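Local coordinates for proximal thread matrix protein 1 (PDB 4CN9) that probably binds collagen as a matrix protein of the mussel byssus, through paired von Willebrand factor type A domains, one holding zinc in a MIDAS motif, at residues D61-Q75 against I129-E141. Residues are numbered along the deposited sequence; the frame is centred on the assembly and turned at random.
Sequences DDSSSIQYDNKENYQ and IQDMVPRNGGQTE. With ZN (zinc ion), chain C.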
loop_
_atom_site.group_PDB
_atom_site.type_symbol
_atom_site.label_atom_id
_atom_site.label_comp_id
_atom_site.label_asym_id
_atom_site.label_seq_id
_atom_site.Cartn_x
_atom_site.Cartn_y
_atom_site.Cartn_z
ATOM N N ASP A 61 -9.460 -17.817 -6.726
ATOM C CA ASP A 61 -10.933 -17.882 -6.655
ATOM C C ASP A 61 -11.423 -19.089 -7.462
ATOM O O ASP A 61 -11.127 -19.178 -8.659
ATOM C CB ASP A 61 -11.489 -16.563 -7.218
ATOM C CG ASP A 61 -13.028 -16.432 -7.140
ATOM O OD1 ASP A 61 -13.778 -17.427 -7.250
ATOM O OD2 ASP A 61 -13.482 -15.276 -7.003
ATOM N N ASP A 62 -12.119 -20.041 -6.815
ATOM C CA ASP A 62 -12.732 -21.151 -7.569
ATOM C C ASP A 62 -14.253 -21.181 -7.444
ATOM O O ASP A 62 -14.862 -22.242 -7.399
ATOM C CB ASP A 62 -12.075 -22.524 -7.279
ATOM C CG ASP A 62 -12.278 -23.029 -5.846
ATOM O OD1 ASP A 62 -12.757 -22.291 -4.959
ATOM O OD2 ASP A 62 -11.930 -24.210 -5.615
ATOM N N SER A 63 -14.853 -19.993 -7.436
ATOM C CA SER A 63 -16.312 -19.839 -7.427
ATOM C C SER A 63 -16.942 -20.231 -8.764
ATOM O O SER A 63 -16.318 -20.123 -9.824
ATOM C CB SER A 63 -16.712 -18.389 -7.088
ATOM O OG SER A 63 -16.275 -17.454 -8.079
ATOM N N SER A 64 -18.201 -20.661 -8.703
ATOM C CA SER A 64 -18.918 -21.163 -9.874
ATOM C C SER A 64 -19.132 -20.091 -10.937
ATOM O O SER A 64 -19.274 -20.410 -12.113
ATOM C CB SER A 64 -20.276 -21.741 -9.450
ATOM O OG SER A 64 -21.067 -20.746 -8.839
ATOM N N SER A 65 -19.162 -18.829 -10.529
ATOM C CA SER A 65 -19.291 -17.713 -11.476
ATOM C C SER A 65 -18.286 -17.792 -12.637
ATOM O O SER A 65 -18.593 -17.412 -13.769
ATOM C CB SER A 65 -19.098 -16.383 -10.745
ATOM O OG SER A 65 -17.763 -16.256 -10.292
ATOM N N ILE A 66 -17.091 -18.294 -12.350
ATOM C CA ILE A 66 -16.025 -18.355 -13.328
ATOM C C ILE A 66 -16.320 -19.371 -14.419
ATOM O O ILE A 66 -16.079 -19.107 -15.599
ATOM C CB ILE A 66 -14.687 -18.707 -12.651
ATOM C CG1 ILE A 66 -14.342 -17.612 -11.637
ATOM C CG2 ILE A 66 -13.578 -18.880 -13.712
ATOM C CD1 ILE A 66 -13.134 -17.890 -10.794
ATOM N N GLN A 67 -16.845 -20.527 -14.022
ATOM C CA GLN A 67 -17.139 -21.601 -14.957
ATOM C C GLN A 67 -18.372 -21.233 -15.786
ATOM O O GLN A 67 -18.398 -21.478 -16.988
ATOM C CB GLN A 67 -17.342 -22.925 -14.203
ATOM C CG GLN A 67 -17.734 -24.122 -15.074
ATOM C CD GLN A 67 -16.627 -24.569 -16.019
ATOM O OE1 GLN A 67 -15.434 -24.386 -15.746
ATOM N NE2 GLN A 67 -17.021 -25.154 -17.147
ATOM N N TYR A 68 -19.369 -20.619 -15.150
ATOM C CA TYR A 68 -20.563 -20.159 -15.864
ATOM C C TYR A 68 -20.202 -19.161 -16.960
ATOM O O TYR A 68 -20.783 -19.186 -18.033
ATOM C CB TYR A 68 -21.570 -19.483 -14.923
ATOM C CG TYR A 68 -22.208 -20.386 -13.896
ATOM C CD1 TYR A 68 -22.401 -21.740 -14.145
ATOM C CD2 TYR A 68 -22.623 -19.878 -12.666
ATOM C CE1 TYR A 68 -22.992 -22.566 -13.200
ATOM C CE2 TYR A 68 -23.210 -20.692 -11.721
ATOM C CZ TYR A 68 -23.390 -22.039 -11.990
ATOM O OH TYR A 68 -23.970 -22.861 -11.040
ATOM N N ASP A 69 -19.259 -18.268 -16.678
ATOM C CA ASP A 69 -18.909 -17.225 -17.633
ATOM C C ASP A 69 -18.291 -17.800 -18.911
ATOM O O ASP A 69 -18.638 -17.390 -20.017
ATOM C CB ASP A 69 -17.946 -16.219 -17.004
ATOM C CG ASP A 69 -17.471 -15.184 -17.997
ATOM O OD1 ASP A 69 -18.265 -14.273 -18.301
ATOM O OD2 ASP A 69 -16.314 -15.283 -18.476
ATOM N N ASN A 70 -17.375 -18.750 -18.752
ATOM C CA ASN A 70 -16.691 -19.349 -19.887
ATOM C C ASN A 70 -15.897 -20.574 -19.449
ATOM O O ASN A 70 -15.082 -20.501 -18.523
ATOM C CB ASN A 70 -15.770 -18.312 -20.540
ATOM C CG ASN A 70 -15.190 -18.788 -21.856
ATOM O OD1 ASN A 70 -14.699 -19.914 -21.967
ATOM N ND2 ASN A 70 -15.253 -17.933 -22.865
ATOM N N LYS A 71 -16.125 -21.700 -20.117
ATOM C CA LYS A 71 -15.488 -22.961 -19.736
ATOM C C LYS A 71 -13.962 -22.938 -19.829
ATOM O O LYS A 71 -13.307 -23.805 -19.259
ATOM C CB LYS A 71 -16.017 -24.120 -20.592
ATOM C CG LYS A 71 -17.484 -24.464 -20.366
ATOM C CD LYS A 71 -17.954 -25.518 -21.367
ATOM C CE LYS A 71 -19.453 -25.776 -21.269
ATOM N NZ LYS A 71 -19.927 -26.686 -22.355
ATOM N N GLU A 72 -13.404 -21.962 -20.544
ATOM C CA GLU A 72 -11.949 -21.838 -20.691
ATOM C C GLU A 72 -11.291 -20.900 -19.662
ATOM O O GLU A 72 -10.057 -20.800 -19.606
ATOM C CB GLU A 72 -11.595 -21.351 -22.104
ATOM C CG GLU A 72 -11.628 -22.450 -23.161
ATOM C CD GLU A 72 -10.904 -23.717 -22.710
ATOM O OE1 GLU A 72 -9.693 -23.639 -22.394
ATOM O OE2 GLU A 72 -11.551 -24.791 -22.664
ATOM N N ASN A 73 -12.100 -20.220 -18.854
ATOM C CA ASN A 73 -11.561 -19.297 -17.856
ATOM C C ASN A 73 -10.531 -19.913 -16.899
ATOM O O ASN A 73 -9.469 -19.328 -16.696
ATOM C CB ASN A 73 -12.682 -18.647 -17.059
ATOM C CG ASN A 73 -13.425 -17.604 -17.858
ATOM O OD1 ASN A 73 -12.902 -17.082 -18.840
ATOM N ND2 ASN A 73 -14.646 -17.284 -17.440
ATOM N N TYR A 74 -10.830 -21.073 -16.310
ATOM C CA TYR A 74 -9.901 -21.673 -15.348
ATOM C C TYR A 74 -8.554 -21.980 -15.984
ATOM O O TYR A 74 -7.511 -21.828 -15.349
ATOM C CB TYR A 74 -10.470 -22.947 -14.718
ATOM C CG TYR A 74 -11.467 -22.701 -13.612
ATOM C CD1 TYR A 74 -11.166 -21.840 -12.552
ATOM C CD2 TYR A 74 -12.716 -23.327 -13.621
ATOM C CE1 TYR A 74 -12.086 -21.612 -11.533
ATOM C CE2 TYR A 74 -13.642 -23.097 -12.608
ATOM C CZ TYR A 74 -13.317 -22.239 -11.565
ATOM O OH TYR A 74 -14.227 -22.012 -10.546
ATOM N N GLN A 75 -8.569 -22.434 -17.233
ATOM C CA GLN A 75 -7.309 -22.718 -17.917
ATOM C C GLN A 75 -6.467 -21.447 -18.064
ATOM O O GLN A 75 -5.245 -21.489 -17.920
ATOM C CB GLN A 75 -7.542 -23.361 -19.289
ATOM C CG GLN A 75 -6.266 -23.904 -19.902
ATOM C CD GLN A 75 -5.493 -24.799 -18.941
ATOM O OE1 GLN A 75 -5.998 -25.822 -18.487
ATOM N NE2 GLN A 75 -4.273 -24.400 -18.611
ATOM N N ILE A 129 -0.128 -26.840 -10.574
ATOM C CA ILE A 129 -1.137 -25.855 -10.962
ATOM C C ILE A 129 -2.110 -26.453 -11.985
ATOM O O ILE A 129 -3.343 -26.321 -11.864
ATOM C CB ILE A 129 -0.463 -24.606 -11.546
ATOM C CG1 ILE A 129 0.276 -23.837 -10.439
ATOM C CG2 ILE A 129 -1.480 -23.709 -12.237
ATOM C CD1 ILE A 129 1.315 -22.882 -10.966
ATOM N N GLN A 130 -1.559 -27.133 -12.988
ATOM C CA GLN A 130 -2.383 -27.747 -14.022
ATOM C C GLN A 130 -3.354 -28.787 -13.439
ATOM O O GLN A 130 -4.501 -28.915 -13.885
ATOM C CB GLN A 130 -1.497 -28.397 -15.097
ATOM C CG GLN A 130 -2.290 -28.923 -16.281
ATOM C CD GLN A 130 -3.195 -27.858 -16.879
ATOM O OE1 GLN A 130 -2.794 -26.709 -17.042
ATOM N NE2 GLN A 130 -4.428 -28.234 -17.196
ATOM N N ASP A 131 -2.895 -29.514 -12.430
ATOM C CA ASP A 131 -3.664 -30.602 -11.845
ATOM C C ASP A 131 -4.715 -30.140 -10.844
ATOM O O ASP A 131 -5.476 -30.957 -10.339
ATOM C CB ASP A 131 -2.738 -31.589 -11.137
ATOM C CG ASP A 131 -1.958 -32.454 -12.104
ATOM O OD1 ASP A 131 -2.336 -32.521 -13.294
ATOM O OD2 ASP A 131 -0.963 -33.060 -11.666
ATOM N N MET A 132 -4.760 -28.847 -10.548
ATOM C CA MET A 132 -5.759 -28.333 -9.612
ATOM C C MET A 132 -7.154 -28.570 -10.131
ATOM O O MET A 132 -7.427 -28.356 -11.311
ATOM C CB MET A 132 -5.616 -26.828 -9.413
ATOM C CG MET A 132 -4.403 -26.364 -8.670
ATOM S SD MET A 132 -4.286 -24.561 -8.871
ATOM C CE MET A 132 -5.778 -24.069 -8.018
ATOM N N VAL A 133 -8.044 -28.948 -9.221
ATOM C CA VAL A 133 -9.450 -29.124 -9.522
ATOM C C VAL A 133 -10.285 -28.031 -8.850
ATOM O O VAL A 133 -10.471 -28.061 -7.632
ATOM C CB VAL A 133 -9.943 -30.496 -9.004
ATOM C CG1 VAL A 133 -11.402 -30.720 -9.405
ATOM C CG2 VAL A 133 -9.052 -31.607 -9.524
ATOM N N PRO A 134 -10.792 -27.061 -9.635
ATOM C CA PRO A 134 -11.656 -26.029 -9.059
ATOM C C PRO A 134 -12.923 -26.631 -8.500
ATOM O O PRO A 134 -13.471 -27.566 -9.090
ATOM C CB PRO A 134 -11.992 -25.139 -10.262
ATOM C CG PRO A 134 -10.882 -25.367 -11.214
ATOM C CD PRO A 134 -10.574 -26.827 -11.070
ATOM N N ARG A 135 -13.391 -26.096 -7.381
ATOM C CA ARG A 135 -14.523 -26.680 -6.678
ATOM C C ARG A 135 -15.857 -26.049 -7.078
ATOM O O ARG A 135 -16.918 -26.610 -6.810
ATOM C CB ARG A 135 -14.308 -26.562 -5.161
ATOM C CG ARG A 135 -13.099 -27.331 -4.643
ATOM C CD ARG A 135 -12.747 -26.914 -3.217
ATOM N NE ARG A 135 -12.582 -25.466 -3.149
ATOM C CZ ARG A 135 -12.879 -24.716 -2.092
ATOM N NH1 ARG A 135 -13.307 -25.268 -0.967
ATOM N NH2 ARG A 135 -12.725 -23.408 -2.158
ATOM N N ASN A 136 -15.801 -24.876 -7.713
ATOM C CA ASN A 136 -17.004 -24.145 -8.120
ATOM C C ASN A 136 -17.968 -23.875 -6.973
ATOM O O ASN A 136 -19.148 -24.242 -7.020
ATOM C CB ASN A 136 -17.705 -24.864 -9.270
ATOM C CG ASN A 136 -16.889 -24.820 -10.550
ATOM O OD1 ASN A 136 -16.409 -23.764 -10.948
ATOM N ND2 ASN A 136 -16.688 -25.971 -11.167
ATOM N N GLY A 137 -17.459 -23.205 -5.947
ATOM C CA GLY A 137 -18.261 -22.895 -4.776
ATOM C C GLY A 137 -19.303 -21.825 -5.049
ATOM O O GLY A 137 -19.160 -21.002 -5.969
ATOM N N GLY A 138 -20.352 -21.827 -4.231
ATOM C CA GLY A 138 -21.475 -20.920 -4.399
ATOM C C GLY A 138 -21.373 -19.630 -3.604
ATOM O O GLY A 138 -22.329 -18.865 -3.554
ATOM N N GLN A 139 -20.213 -19.403 -2.987
ATOM C CA GLN A 139 -19.939 -18.236 -2.162
ATOM C C GLN A 139 -18.530 -17.742 -2.491
ATOM O O GLN A 139 -17.739 -18.477 -3.074
ATOM C CB GLN A 139 -19.932 -18.594 -0.674
ATOM C CG GLN A 139 -21.197 -19.190 -0.118
ATOM C CD GLN A 139 -21.090 -19.440 1.376
ATOM O OE1 GLN A 139 -19.986 -19.509 1.929
ATOM N NE2 GLN A 139 -22.236 -19.570 2.044
ATOM N N THR A 140 -18.201 -16.528 -2.058
ATOM C CA THR A 140 -16.839 -15.996 -2.214
ATOM C C THR A 140 -16.306 -15.476 -0.874
ATOM O O THR A 140 -16.621 -14.361 -0.458
ATOM C CB THR A 140 -16.807 -14.873 -3.271
ATOM O OG1 THR A 140 -17.297 -15.377 -4.515
ATOM C CG2 THR A 140 -15.387 -14.330 -3.480
ATOM N N GLU A 141 -15.501 -16.286 -0.194
ATOM C CA GLU A 141 -15.011 -15.929 1.135
ATOM C C GLU A 141 -13.566 -15.450 1.074
ATOM O O GLU A 141 -12.643 -16.186 1.430
ATOM C CB GLU A 141 -15.098 -17.122 2.087
ATOM C CG GLU A 141 -16.478 -17.697 2.288
ATOM C CD GLU A 141 -16.445 -18.949 3.177
ATOM O OE1 GLU A 141 -15.764 -18.929 4.219
ATOM O OE2 GLU A 141 -17.082 -19.958 2.831
HETATM ZN ZN ZN C . -17.177 -15.522 -8.477
HETATM O O HOH W 1 -16.126 -14.838 -6.814
HETATM O O HOH W 2 -20.203 -18.250 -7.302
HETATM O O HOH W 3 -18.880 -16.042 -7.403
HETATM O O HOH W 4 -18.215 -13.707 -8.790
#
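Arg135 forms a side-on salt bridge with the nearly coplanar Asp62 carboxylate: Arg135 NE lies 2.8 Å from Asp62 OD2 and Arg135 NH2 3.0 Å from Asp62 OD1, each on a syn lone pair. Arg135 N adds a third bond to Asp62 OD2 from above the carboxylate plane, and Ser107 and Gln105 also bond to this buried group. A leucine in place of Asp62 would probably leave the guanidinium without its countercharge and Arg135 N without its acceptor. Pro134 lays CG over the centre of one face of the Tyr74 ring, a CH-pi contact 3.5 Å from the centroid, while Ile66 CG2 sits over the opposite face, toward the rim. At the ring edge Tyr74 OH lies 2.8 Å from Asn136 OD1. This contact frames the MIDAS of a von Willebrand factor type A domain: Ser63 and Ser65 of the DxSxS loop and Asp174 bind zinc. Ser63 and Gly137 form a single beta bridge; Ser64 N donates to Gly137 O at 2.9 Å. A zinc-bound water joins Asp61 OD2 to Thr140 OG1. Farther along, Gln75 and Gln130, each with CG anti to the backbone N (chi1 -169° and -174°) and bent at chi2, bring their amides together nearly coplanar, Gln130 NE2 to Gln75 OE1 and Gln75 NE2 to Gln130 OE1 hydrogen-bonded at 3.2 Å each; Gln75 NE2 also bonds to Asp79, Gln130 OE1 to Lys82.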